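PDB 1KTW: iota-carrageenase, which hydrolyses the beta-1,4 linkages of iota-carrageenan, a sulfated galactan of red algal cell walls, with inversion of anomeric configuration. Local coordinates for residues Ile194-Ala199 and Ile213-Glu218; Ala248-Pro253 and Ala274-Ser279; Ile60-Tyr65 and Arg79-Val84; Phe120-Lys125 and Ser146-Asp151. One frame throughout, in Å; residues are numbered along the deposited sequence.

In the fold
All four contacts join successive turns of one right-handed parallel beta-helix, the fold of the pectate lyase-like clan. Contacts 1 and 2 are buried near the middle of the chain and share a sheet, in which strands 216-218 and 250-252 are neighbours; both turn charged side chains to the same sulfated sugar. Contacts 3 and 4 also touch, through Val84 and Phe120, but lie toward the N-terminal end, where calcium and sodium ions are bound. Contact 4 is mostly buried, with a CH-pi phenylalanine pair and a salt bridge at its end; contact 3 is partly exposed and relies on polar turn contacts. The centres of contacts 2 and 3 are about 35 Å apart.

Contact 1 of 4, residues Ile194-Ala199 and Ile213-Glu218; sequences IQTYGA and IALRME. With DGS (3,6-anhydro-2-O-sulfo-alpha-D-galactopyranose), chain D.
In Gln195 and Arg216 CG lies opposite the backbone N (chi1 -177° and -179°), carrying each chain along the one sheet face on which their parallel pairing puts them; they cross there with Gln195 CD 3.7 Å from Arg216 CD. Arg216 then bends at chi3 (-72°) and presents the edge of its guanidinium to Glu218 and to the bound sugar. In that plane Arg216 NH1 gives two bonds, to Glu218 OE1 at 3.0 Å in a salt bridge and to sulfate oxygen O8 of DGS at 2.9 Å. A water that also bonds Ile194 O and Ile213 O accepts from NE, while NH2 reaches Tyr191 O. Ile213 CD1 sits 3.6 Å above the centre of one guanidinium face. Glu218 OE2 accepts from O4 of the sugar at 2.8 Å and is also bonded to His254 NE2. On the other face Ile194 CB meets Leu215 CD1 at 3.9 Å, and Thr196 OG1 runs alongside Met217, buried without a polar partner in the model. Backbone bonds, beginning with Ile194 N to Ala214 O, join the two beta-helix turns below this polar layer. With all three nitrogens engaged, the guanidinium has its rotation fixed, so the arginine can offer positive charge to the sulfate while the glutamate meets the sugar hydroxyl, a pairing consistent with recognition of a sulfated galactan.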
# COMPACT_ATOMS: atom_id res chain seq x y z
N ILE A 194 0.41 -0.14 -3.84
CA ILE A 194 1.20 -1.20 -3.19
C ILE A 194 1.19 -1.14 -1.65
O ILE A 194 1.24 -0.05 -1.09
CB ILE A 194 2.74 -1.10 -3.54
CG1 ILE A 194 2.98 -0.98 -5.05
CG2 ILE A 194 3.49 -2.31 -2.95
CD1 ILE A 194 2.52 -2.20 -5.88
N GLN A 195 1.09 -2.30 -0.98
CA GLN A 195 1.30 -2.32 0.48
C GLN A 195 2.28 -3.50 0.73
O GLN A 195 2.01 -4.64 0.33
CB GLN A 195 0.03 -2.49 1.34
CG GLN A 195 0.43 -2.43 2.85
CD GLN A 195 -0.68 -2.01 3.83
OE1 GLN A 195 -0.45 -1.97 5.05
NE2 GLN A 195 -1.85 -1.69 3.32
N THR A 196 3.42 -3.22 1.38
CA THR A 196 4.44 -4.26 1.63
C THR A 196 4.51 -4.79 3.07
O THR A 196 4.60 -4.00 4.01
CB THR A 196 5.86 -3.73 1.29
OG1 THR A 196 6.22 -2.69 2.21
CG2 THR A 196 5.90 -3.19 -0.14
N TYR A 197 4.50 -6.12 3.22
CA TYR A 197 4.57 -6.77 4.55
C TYR A 197 5.86 -7.56 4.74
O TYR A 197 6.60 -7.34 5.70
CB TYR A 197 3.35 -7.68 4.73
CG TYR A 197 2.03 -6.95 4.65
CD1 TYR A 197 1.55 -6.19 5.73
CD2 TYR A 197 1.25 -7.01 3.49
CE1 TYR A 197 0.32 -5.51 5.65
CE2 TYR A 197 0.03 -6.35 3.40
CZ TYR A 197 -0.43 -5.60 4.48
OH TYR A 197 -1.64 -4.95 4.38
N GLY A 198 6.13 -8.50 3.82
CA GLY A 198 7.36 -9.29 3.87
C GLY A 198 7.98 -9.30 2.48
O GLY A 198 7.30 -9.61 1.49
N ALA A 199 9.26 -8.96 2.37
CA ALA A 199 9.90 -8.90 1.06
C ALA A 199 11.42 -8.76 1.12
O ALA A 199 11.94 -8.05 1.99
CB ALA A 199 9.33 -7.72 0.25
N ILE A 213 -1.99 6.12 -1.07
CA ILE A 213 -0.52 6.07 -1.20
C ILE A 213 -0.06 5.08 -2.29
O ILE A 213 -0.53 3.95 -2.36
CB ILE A 213 0.13 5.66 0.17
CG1 ILE A 213 -0.21 6.72 1.25
CG2 ILE A 213 1.64 5.51 0.03
CD1 ILE A 213 0.31 6.39 2.65
N ALA A 214 0.86 5.52 -3.16
CA ALA A 214 1.34 4.64 -4.23
C ALA A 214 2.22 3.50 -3.71
O ALA A 214 1.94 2.33 -3.98
CB ALA A 214 2.07 5.45 -5.29
N LEU A 215 3.30 3.82 -2.98
CA LEU A 215 4.18 2.79 -2.39
C LEU A 215 4.13 2.92 -0.86
O LEU A 215 4.89 3.70 -0.25
CB LEU A 215 5.63 2.94 -2.89
CG LEU A 215 6.66 1.89 -2.40
CD1 LEU A 215 6.18 0.47 -2.69
CD2 LEU A 215 8.01 2.15 -3.11
N ARG A 216 3.24 2.14 -0.25
CA ARG A 216 3.00 2.16 1.20
C ARG A 216 3.78 1.05 1.92
O ARG A 216 3.35 -0.09 1.94
CB ARG A 216 1.48 2.01 1.45
CG ARG A 216 1.00 2.01 2.92
CD ARG A 216 -0.50 1.59 3.03
NE ARG A 216 -1.43 2.61 2.53
CZ ARG A 216 -1.97 3.58 3.28
NH1 ARG A 216 -1.68 3.68 4.58
NH2 ARG A 216 -2.80 4.45 2.73
N MET A 217 4.94 1.40 2.49
CA MET A 217 5.76 0.41 3.21
C MET A 217 5.39 0.44 4.70
O MET A 217 6.18 0.85 5.57
CB MET A 217 7.26 0.69 2.94
CG MET A 217 7.64 0.42 1.45
SD MET A 217 9.26 1.05 0.84
CE MET A 217 8.94 2.85 0.77
N GLU A 218 4.16 -0.01 4.96
CA GLU A 218 3.59 -0.04 6.30
C GLU A 218 3.45 -1.51 6.69
O GLU A 218 2.48 -2.18 6.32
CB GLU A 218 2.22 0.69 6.29
CG GLU A 218 1.60 0.91 7.67
CD GLU A 218 0.33 1.77 7.62
OE1 GLU A 218 -0.29 1.88 6.54
OE2 GLU A 218 -0.06 2.32 8.67
C1 DGS D . -3.98 5.77 10.81
C2 DGS D . -3.30 5.84 9.44
C3 DGS D . -2.55 4.52 9.17
C4 DGS D . -3.51 3.36 9.21
C5 DGS D . -3.79 3.32 10.70
C6 DGS D . -2.37 3.51 11.25
O2 DGS D . -4.27 6.26 8.45
O3 DGS D . -1.65 4.33 10.29
O4 DGS D . -2.83 2.18 8.80
O5 DGS D . -4.61 4.48 11.03
O7 DGS D . -4.96 6.95 6.14
O8 DGS D . -3.04 5.41 6.41
O9 DGS D . -2.80 7.63 6.99
S DGS D . -3.81 6.55 6.95
O HOH W 1 -1.22 1.51 -0.56

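Contact 2 of 4, residues Ala248-Pro253 and Ala274-Ser279; sequences AVMFGP and AVRSDS. With DGS (3,6-anhydro-2-O-sulfo-alpha-D-galactopyranose), chain D.
Met250 and Arg276 run side by side on consecutive rungs of the right-handed parallel beta-helix, nearly parallel strands joined by a ladder of backbone bonds from Ala248 to Asp278. The tight part is the opposite face, where Val249, Val275, Phe251 and Ser277 point into the helix core: Phe251 CD1 lies 3.6 Å from Ser277 OG, and the phenyl ring meets that of Phe348 edge-to-face. Packing is looser toward the C-terminal end, where Asp278 and Ser279 are partly exposed and Pro253 CD comes no closer than 3.8 Å to Asp278 O. On the Met250 face, Arg276 is extended from CG to NE and grips Asp278 side-on, NE to OD1 and NH2 to OD2, both at 2.9 Å. This two-nitrogen grip, in which Asp278 OD2 receives NH2 on its syn lone pair, holds the guanidinium roughly flat beside the carboxylate. Its other edge bonds the sulfate of DGS, NH1 to O9 at 3.0 Å and NH2 to the same oxygen at 3.3 Å. A leucine here would probably deprive the sulfate of a positive partner and leave the Asp278 carboxylate free to turn, without its mate. Met250, bent at chi2 (-94°), folds its methyl over one face of the guanidinium, and that same Met250 CE also lies 3.6 Å from Asp278 OD2.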
# COMPACT_ATOMS: atom_id res chain seq x y z
N ALA A 248 3.26 9.94 -2.14
CA ALA A 248 3.72 9.00 -3.16
C ALA A 248 4.45 7.85 -2.48
O ALA A 248 4.24 6.68 -2.83
CB ALA A 248 4.65 9.70 -4.15
N VAL A 249 5.32 8.18 -1.52
CA VAL A 249 6.12 7.17 -0.79
C VAL A 249 5.96 7.33 0.73
O VAL A 249 6.12 8.44 1.28
CB VAL A 249 7.63 7.31 -1.14
CG1 VAL A 249 8.47 6.35 -0.29
CG2 VAL A 249 7.85 7.04 -2.63
N MET A 250 5.69 6.22 1.43
CA MET A 250 5.50 6.26 2.88
C MET A 250 6.15 5.11 3.66
O MET A 250 6.07 3.95 3.26
CB MET A 250 3.99 6.29 3.19
CG MET A 250 3.63 6.27 4.67
SD MET A 250 3.30 4.60 5.32
CE MET A 250 2.17 5.01 6.66
N PHE A 251 6.79 5.46 4.78
CA PHE A 251 7.44 4.48 5.67
C PHE A 251 6.68 4.45 7.01
O PHE A 251 6.49 5.50 7.64
CB PHE A 251 8.92 4.85 5.92
CG PHE A 251 9.76 4.97 4.66
CD1 PHE A 251 9.85 6.19 3.97
CD2 PHE A 251 10.45 3.87 4.17
CE1 PHE A 251 10.62 6.30 2.80
CE2 PHE A 251 11.23 3.96 3.00
CZ PHE A 251 11.31 5.18 2.31
N GLY A 252 6.24 3.27 7.44
CA GLY A 252 5.53 3.11 8.71
C GLY A 252 5.78 1.70 9.23
O GLY A 252 5.02 0.79 8.94
N PRO A 253 6.83 1.49 10.05
CA PRO A 253 7.16 0.16 10.57
C PRO A 253 6.31 -0.48 11.66
O PRO A 253 6.41 -1.70 11.88
CB PRO A 253 8.60 0.34 11.02
CG PRO A 253 8.57 1.74 11.59
CD PRO A 253 7.76 2.51 10.56
N ALA A 274 5.01 14.74 -0.64
CA ALA A 274 5.49 13.73 -1.59
C ALA A 274 6.01 12.49 -0.85
O ALA A 274 5.78 11.36 -1.28
CB ALA A 274 6.59 14.30 -2.48
N VAL A 275 6.70 12.73 0.27
CA VAL A 275 7.28 11.65 1.10
C VAL A 275 6.78 11.80 2.55
O VAL A 275 6.68 12.92 3.07
CB VAL A 275 8.84 11.76 1.13
CG1 VAL A 275 9.44 10.65 2.03
CG2 VAL A 275 9.39 11.68 -0.29
N ARG A 276 6.45 10.67 3.18
CA ARG A 276 5.98 10.65 4.58
C ARG A 276 6.64 9.51 5.37
O ARG A 276 6.75 8.39 4.88
CB ARG A 276 4.45 10.48 4.63
CG ARG A 276 3.88 10.13 6.02
CD ARG A 276 2.32 10.05 6.00
NE ARG A 276 1.79 9.27 7.12
CZ ARG A 276 0.52 8.89 7.26
NH1 ARG A 276 -0.40 9.23 6.36
NH2 ARG A 276 0.17 8.13 8.30
N SER A 277 7.07 9.81 6.60
CA SER A 277 7.70 8.81 7.48
C SER A 277 7.07 8.88 8.88
O SER A 277 7.07 9.95 9.49
CB SER A 277 9.22 9.04 7.58
OG SER A 277 9.88 8.90 6.32
N ASP A 278 6.54 7.76 9.36
CA ASP A 278 5.89 7.68 10.68
C ASP A 278 6.83 7.01 11.70
O ASP A 278 7.71 6.21 11.34
CB ASP A 278 4.60 6.83 10.63
CG ASP A 278 3.44 7.50 9.87
OD1 ASP A 278 3.58 8.63 9.37
OD2 ASP A 278 2.36 6.87 9.79
N SER A 279 6.64 7.32 12.97
CA SER A 279 7.45 6.67 14.01
C SER A 279 7.00 5.21 14.15
O SER A 279 5.90 4.84 13.74
CB SER A 279 7.25 7.38 15.36
OG SER A 279 7.77 6.62 16.44
C1 DGS D . -3.98 5.77 10.81
C2 DGS D . -3.30 5.84 9.44
C3 DGS D . -2.55 4.52 9.17
C4 DGS D . -3.51 3.36 9.21
C5 DGS D . -3.79 3.32 10.70
C6 DGS D . -2.37 3.51 11.25
O2 DGS D . -4.27 6.26 8.45
O3 DGS D . -1.65 4.33 10.29
O4 DGS D . -2.83 2.18 8.80
O5 DGS D . -4.61 4.48 11.03
O7 DGS D . -4.96 6.95 6.14
O8 DGS D . -3.04 5.41 6.41
O9 DGS D . -2.80 7.63 6.99
S DGS D . -3.81 6.55 6.95

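Contact 3 of 4, residues Ile60-Tyr65 and Arg79-Val84; sequences IPNGTY and RVESDV. With CA (calcium ion), chain E; CA (calcium ion), chain G.
Asn62 and Glu81 cross at about a right angle, with amide and carboxylate planes 30° apart; Glu81 takes the backbone N-H of Asn62, whereas Asn62 takes that of Asp83. Glu81 OE1 accepts from Asn62 N at 2.9 Å on its anti lone pair, while OE1 and OE2 together clasp a calcium ion, each at 2.4 Å. Asn62 keeps CG opposite its carbonyl carbon (chi1 -73°), which places OD1 over the type I turn from Glu81 to Val84. There Asn62 OD1 takes the N-H of Asp83 at 2.8 Å, its amide lying 40° from the Asp83 carboxylate. Val84 fills the inner side: its CG2 rests 3.3 Å from Pro61 O, and its CG1 meets the Tyr65 ring at the edge, 4.3 Å from CD2. Tyr65 OH closes the loop by donating to Pro61 O at 2.7 Å, from above the carbonyl plane. Across the same turn Ser82 O binds a second calcium together with Asn118 OD1 and Gly119 O. The contact thus joins the turns that follow strands 56-60 and 76-80 of the beta-helix, with helix 24-28 packed on Ile60, Pro61 and Tyr65, and strands 111-115 and 120-123 lying against Val80.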
# COMPACT_ATOMS: atom_id res chain seq x y z
N ILE A 60 -3.58 -13.86 -23.29
CA ILE A 60 -4.99 -13.50 -23.02
C ILE A 60 -5.27 -12.44 -24.10
O ILE A 60 -4.81 -11.30 -24.01
CB ILE A 60 -5.16 -12.91 -21.59
CG1 ILE A 60 -4.83 -13.99 -20.54
CG2 ILE A 60 -6.60 -12.40 -21.41
CD1 ILE A 60 -5.06 -13.54 -19.09
N PRO A 61 -6.03 -12.82 -25.16
CA PRO A 61 -6.35 -11.91 -26.27
C PRO A 61 -7.40 -10.82 -26.04
O PRO A 61 -8.19 -10.90 -25.09
CB PRO A 61 -6.72 -12.90 -27.40
CG PRO A 61 -7.48 -13.97 -26.65
CD PRO A 61 -6.67 -14.14 -25.34
N ASN A 62 -7.43 -9.81 -26.91
CA ASN A 62 -8.38 -8.70 -26.72
C ASN A 62 -9.82 -9.17 -26.45
O ASN A 62 -10.32 -10.08 -27.11
CB ASN A 62 -8.37 -7.75 -27.93
CG ASN A 62 -7.11 -6.90 -27.99
OD1 ASN A 62 -6.62 -6.41 -26.96
ND2 ASN A 62 -6.57 -6.72 -29.19
N GLY A 63 -10.45 -8.54 -25.46
CA GLY A 63 -11.80 -8.87 -25.06
C GLY A 63 -12.01 -8.48 -23.60
O GLY A 63 -11.11 -7.88 -23.00
N THR A 64 -13.18 -8.79 -23.04
CA THR A 64 -13.50 -8.49 -21.64
C THR A 64 -13.66 -9.83 -20.89
O THR A 64 -14.44 -10.70 -21.32
CB THR A 64 -14.84 -7.67 -21.51
OG1 THR A 64 -14.69 -6.37 -22.12
CG2 THR A 64 -15.22 -7.48 -20.05
N TYR A 65 -12.93 -10.01 -19.78
CA TYR A 65 -12.98 -11.25 -19.00
C TYR A 65 -13.32 -11.02 -17.52
O TYR A 65 -13.06 -9.94 -16.98
CB TYR A 65 -11.62 -11.99 -19.07
CG TYR A 65 -11.12 -12.25 -20.47
CD1 TYR A 65 -11.44 -13.43 -21.15
CD2 TYR A 65 -10.38 -11.27 -21.15
CE1 TYR A 65 -11.05 -13.62 -22.48
CE2 TYR A 65 -9.99 -11.46 -22.49
CZ TYR A 65 -10.34 -12.63 -23.14
OH TYR A 65 -9.99 -12.79 -24.47
N ARG A 79 0.82 -13.20 -20.82
CA ARG A 79 0.92 -11.96 -21.60
C ARG A 79 -0.52 -11.52 -21.96
O ARG A 79 -1.34 -12.36 -22.32
CB ARG A 79 1.77 -12.18 -22.85
CG ARG A 79 3.24 -12.55 -22.52
CD ARG A 79 3.93 -11.41 -21.74
NE ARG A 79 5.33 -11.70 -21.39
CZ ARG A 79 5.73 -12.27 -20.25
NH1 ARG A 79 4.85 -12.62 -19.31
NH2 ARG A 79 7.03 -12.48 -20.05
N VAL A 80 -0.79 -10.21 -21.89
CA VAL A 80 -2.14 -9.65 -22.10
C VAL A 80 -2.18 -8.56 -23.19
O VAL A 80 -1.43 -7.58 -23.11
CB VAL A 80 -2.65 -9.01 -20.77
CG1 VAL A 80 -4.10 -8.53 -20.90
CG2 VAL A 80 -2.52 -10.03 -19.62
N GLU A 81 -3.07 -8.72 -24.19
CA GLU A 81 -3.16 -7.74 -25.29
C GLU A 81 -3.64 -6.36 -24.82
O GLU A 81 -4.34 -6.23 -23.81
CB GLU A 81 -4.02 -8.28 -26.46
CG GLU A 81 -3.39 -9.52 -27.18
CD GLU A 81 -3.98 -9.82 -28.58
OE1 GLU A 81 -5.22 -9.93 -28.71
OE2 GLU A 81 -3.20 -9.96 -29.56
N SER A 82 -3.25 -5.33 -25.57
CA SER A 82 -3.52 -3.93 -25.24
C SER A 82 -4.95 -3.38 -25.08
O SER A 82 -5.13 -2.32 -24.48
CB SER A 82 -2.78 -3.03 -26.22
OG SER A 82 -2.80 -1.69 -25.75
N ASP A 83 -5.95 -4.07 -25.61
CA ASP A 83 -7.33 -3.60 -25.46
C ASP A 83 -8.16 -4.50 -24.54
O ASP A 83 -9.39 -4.47 -24.57
CB ASP A 83 -8.03 -3.52 -26.83
CG ASP A 83 -7.55 -2.34 -27.65
OD1 ASP A 83 -7.35 -1.24 -27.09
OD2 ASP A 83 -7.39 -2.50 -28.88
N VAL A 84 -7.48 -5.30 -23.72
CA VAL A 84 -8.15 -6.21 -22.81
C VAL A 84 -8.70 -5.45 -21.60
O VAL A 84 -8.12 -4.46 -21.15
CB VAL A 84 -7.15 -7.31 -22.31
CG1 VAL A 84 -7.66 -7.97 -21.06
CG2 VAL A 84 -6.94 -8.35 -23.40
CA CA E . -5.02 -10.47 -31.08
CA CA G . -4.37 -0.12 -23.85
O HOH W 2 -3.57 1.64 -22.01

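Contact 4 of 4, residues Phe120-Lys125 and Ser146-Asp151. With NA (sodium ion), chain K.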
# COMPACT_ATOMS: atom_id res chain seq x y z
N PHE A 120 -3.15 -2.78 -20.34
CA PHE A 120 -4.59 -3.08 -20.37
C PHE A 120 -5.29 -2.46 -19.16
O PHE A 120 -4.67 -1.71 -18.40
CB PHE A 120 -4.83 -4.61 -20.40
CG PHE A 120 -4.23 -5.36 -19.24
CD1 PHE A 120 -2.88 -5.74 -19.26
CD2 PHE A 120 -5.00 -5.68 -18.13
CE1 PHE A 120 -2.31 -6.42 -18.17
CE2 PHE A 120 -4.43 -6.37 -17.03
CZ PHE A 120 -3.09 -6.73 -17.05
N LEU A 121 -6.57 -2.78 -19.00
CA LEU A 121 -7.38 -2.24 -17.90
C LEU A 121 -7.99 -3.27 -16.95
O LEU A 121 -8.51 -4.30 -17.39
CB LEU A 121 -8.55 -1.40 -18.46
CG LEU A 121 -9.50 -0.74 -17.45
CD1 LEU A 121 -8.78 0.46 -16.79
CD2 LEU A 121 -10.79 -0.26 -18.16
N VAL A 122 -7.90 -2.99 -15.64
CA VAL A 122 -8.54 -3.81 -14.60
C VAL A 122 -9.62 -2.81 -14.13
O VAL A 122 -9.31 -1.71 -13.68
CB VAL A 122 -7.57 -4.16 -13.44
CG1 VAL A 122 -8.34 -4.89 -12.31
CG2 VAL A 122 -6.44 -5.07 -13.95
N ASP A 123 -10.90 -3.19 -14.27
CA ASP A 123 -12.01 -2.27 -13.97
C ASP A 123 -12.89 -2.73 -12.81
O ASP A 123 -13.48 -3.81 -12.87
CB ASP A 123 -12.84 -2.10 -15.26
CG ASP A 123 -13.93 -1.01 -15.15
OD1 ASP A 123 -13.99 -0.24 -14.16
OD2 ASP A 123 -14.73 -0.92 -16.11
N PHE A 124 -12.94 -1.93 -11.74
CA PHE A 124 -13.76 -2.23 -10.57
C PHE A 124 -15.03 -1.34 -10.52
O PHE A 124 -15.85 -1.47 -9.59
CB PHE A 124 -12.99 -1.98 -9.25
CG PHE A 124 -11.88 -2.98 -8.93
CD1 PHE A 124 -11.70 -4.14 -9.67
CD2 PHE A 124 -11.03 -2.75 -7.84
CE1 PHE A 124 -10.69 -5.06 -9.33
CE2 PHE A 124 -10.01 -3.66 -7.50
CZ PHE A 124 -9.85 -4.82 -8.25
N LYS A 125 -15.19 -0.44 -11.49
CA LYS A 125 -16.32 0.50 -11.48
C LYS A 125 -17.72 -0.11 -11.53
O LYS A 125 -18.68 0.52 -11.07
CB LYS A 125 -16.16 1.55 -12.59
CG LYS A 125 -14.85 2.37 -12.48
CD LYS A 125 -14.81 3.64 -13.36
CE LYS A 125 -15.06 3.38 -14.84
NZ LYS A 125 -14.10 2.41 -15.49
N SER A 146 3.62 -6.52 -14.44
CA SER A 146 3.80 -5.26 -15.16
C SER A 146 2.80 -4.75 -16.22
O SER A 146 2.17 -5.54 -16.91
CB SER A 146 5.18 -5.35 -15.82
OG SER A 146 5.32 -4.49 -16.94
N ASN A 147 2.68 -3.43 -16.32
CA ASN A 147 1.91 -2.72 -17.37
C ASN A 147 0.38 -2.75 -17.49
O ASN A 147 -0.16 -3.42 -18.39
CB ASN A 147 2.53 -3.09 -18.73
CG ASN A 147 2.29 -2.03 -19.83
OD1 ASN A 147 2.02 -0.86 -19.56
ND2 ASN A 147 2.42 -2.46 -21.09
N PHE A 148 -0.30 -2.00 -16.63
CA PHE A 148 -1.76 -1.88 -16.69
C PHE A 148 -2.28 -0.71 -15.84
O PHE A 148 -1.54 -0.10 -15.06
CB PHE A 148 -2.47 -3.20 -16.29
CG PHE A 148 -2.03 -3.81 -14.96
CD1 PHE A 148 -2.73 -3.55 -13.78
CD2 PHE A 148 -0.91 -4.66 -14.90
CE1 PHE A 148 -2.35 -4.14 -12.56
CE2 PHE A 148 -0.52 -5.26 -13.69
CZ PHE A 148 -1.23 -5.00 -12.52
N THR A 149 -3.56 -0.39 -16.05
CA THR A 149 -4.24 0.67 -15.31
C THR A 149 -5.35 0.01 -14.50
O THR A 149 -5.96 -0.95 -14.95
CB THR A 149 -4.88 1.70 -16.28
OG1 THR A 149 -3.86 2.36 -17.03
CG2 THR A 149 -5.70 2.75 -15.51
N ILE A 150 -5.59 0.52 -13.30
CA ILE A 150 -6.65 0.00 -12.42
C ILE A 150 -7.66 1.13 -12.18
O ILE A 150 -7.31 2.15 -11.59
CB ILE A 150 -6.08 -0.44 -11.03
CG1 ILE A 150 -5.07 -1.59 -11.19
CG2 ILE A 150 -7.22 -0.92 -10.14
CD1 ILE A 150 -4.29 -1.89 -9.89
N ASP A 151 -8.90 0.97 -12.65
CA ASP A 151 -9.96 1.98 -12.42
C ASP A 151 -10.67 1.50 -11.14
O ASP A 151 -11.57 0.68 -11.21
CB ASP A 151 -10.96 2.00 -13.59
CG ASP A 151 -10.63 3.05 -14.66
OD1 ASP A 151 -9.51 3.61 -14.68
OD2 ASP A 151 -11.52 3.33 -15.50
NA NA K . -11.08 4.86 -16.76
O HOH W 3 -3.28 0.69 -19.17
O HOH W 4 -8.63 4.66 -17.62
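Phe120 and Phe148, paired on neighbouring parallel strands, share one conformation, each with CG held between the backbone N and the carbonyl carbon (chi1 58° and 52°). The two rings therefore point the same way, planes 25° apart, but with centroids 5.1 Å from each other they are slid apart and barely overlap. What covers the Phe120 ring is the CB of Phe148, a CH-pi contact 3.6 Å from the ring centroid and almost on its normal. Phe148 CD1 in turn touches Val122 CG2 at 4.0 Å. Replacing Phe120 by an alanine would probably open a gap beneath Phe148 CB and leave the Phe148 ring freer to shift. On the other face Leu121 CD1 meets Thr149 CG2 at 4.0 Å and also leans on the Asp151 carboxylate. Lys125 is bent at chi3 and chi4, which curls NZ back between two acids: Asp123 OD1 at 3.0 Å and Asp151 OD2 at 2.7 Å, the latter on its anti lone pair. Asp123 OD1 accepts Lys125 N from the opposite face of its plane at 2.9 Å, an Asx turn at the strand's end. Asp151 also binds a sodium ion. The two strands are part of the beta-helix wall, between strand 85-88, which bonds Leu121 and Asp123, and strand 177-185, which packs on Phe148 and Ile150, while strand 132-141 covers Phe124.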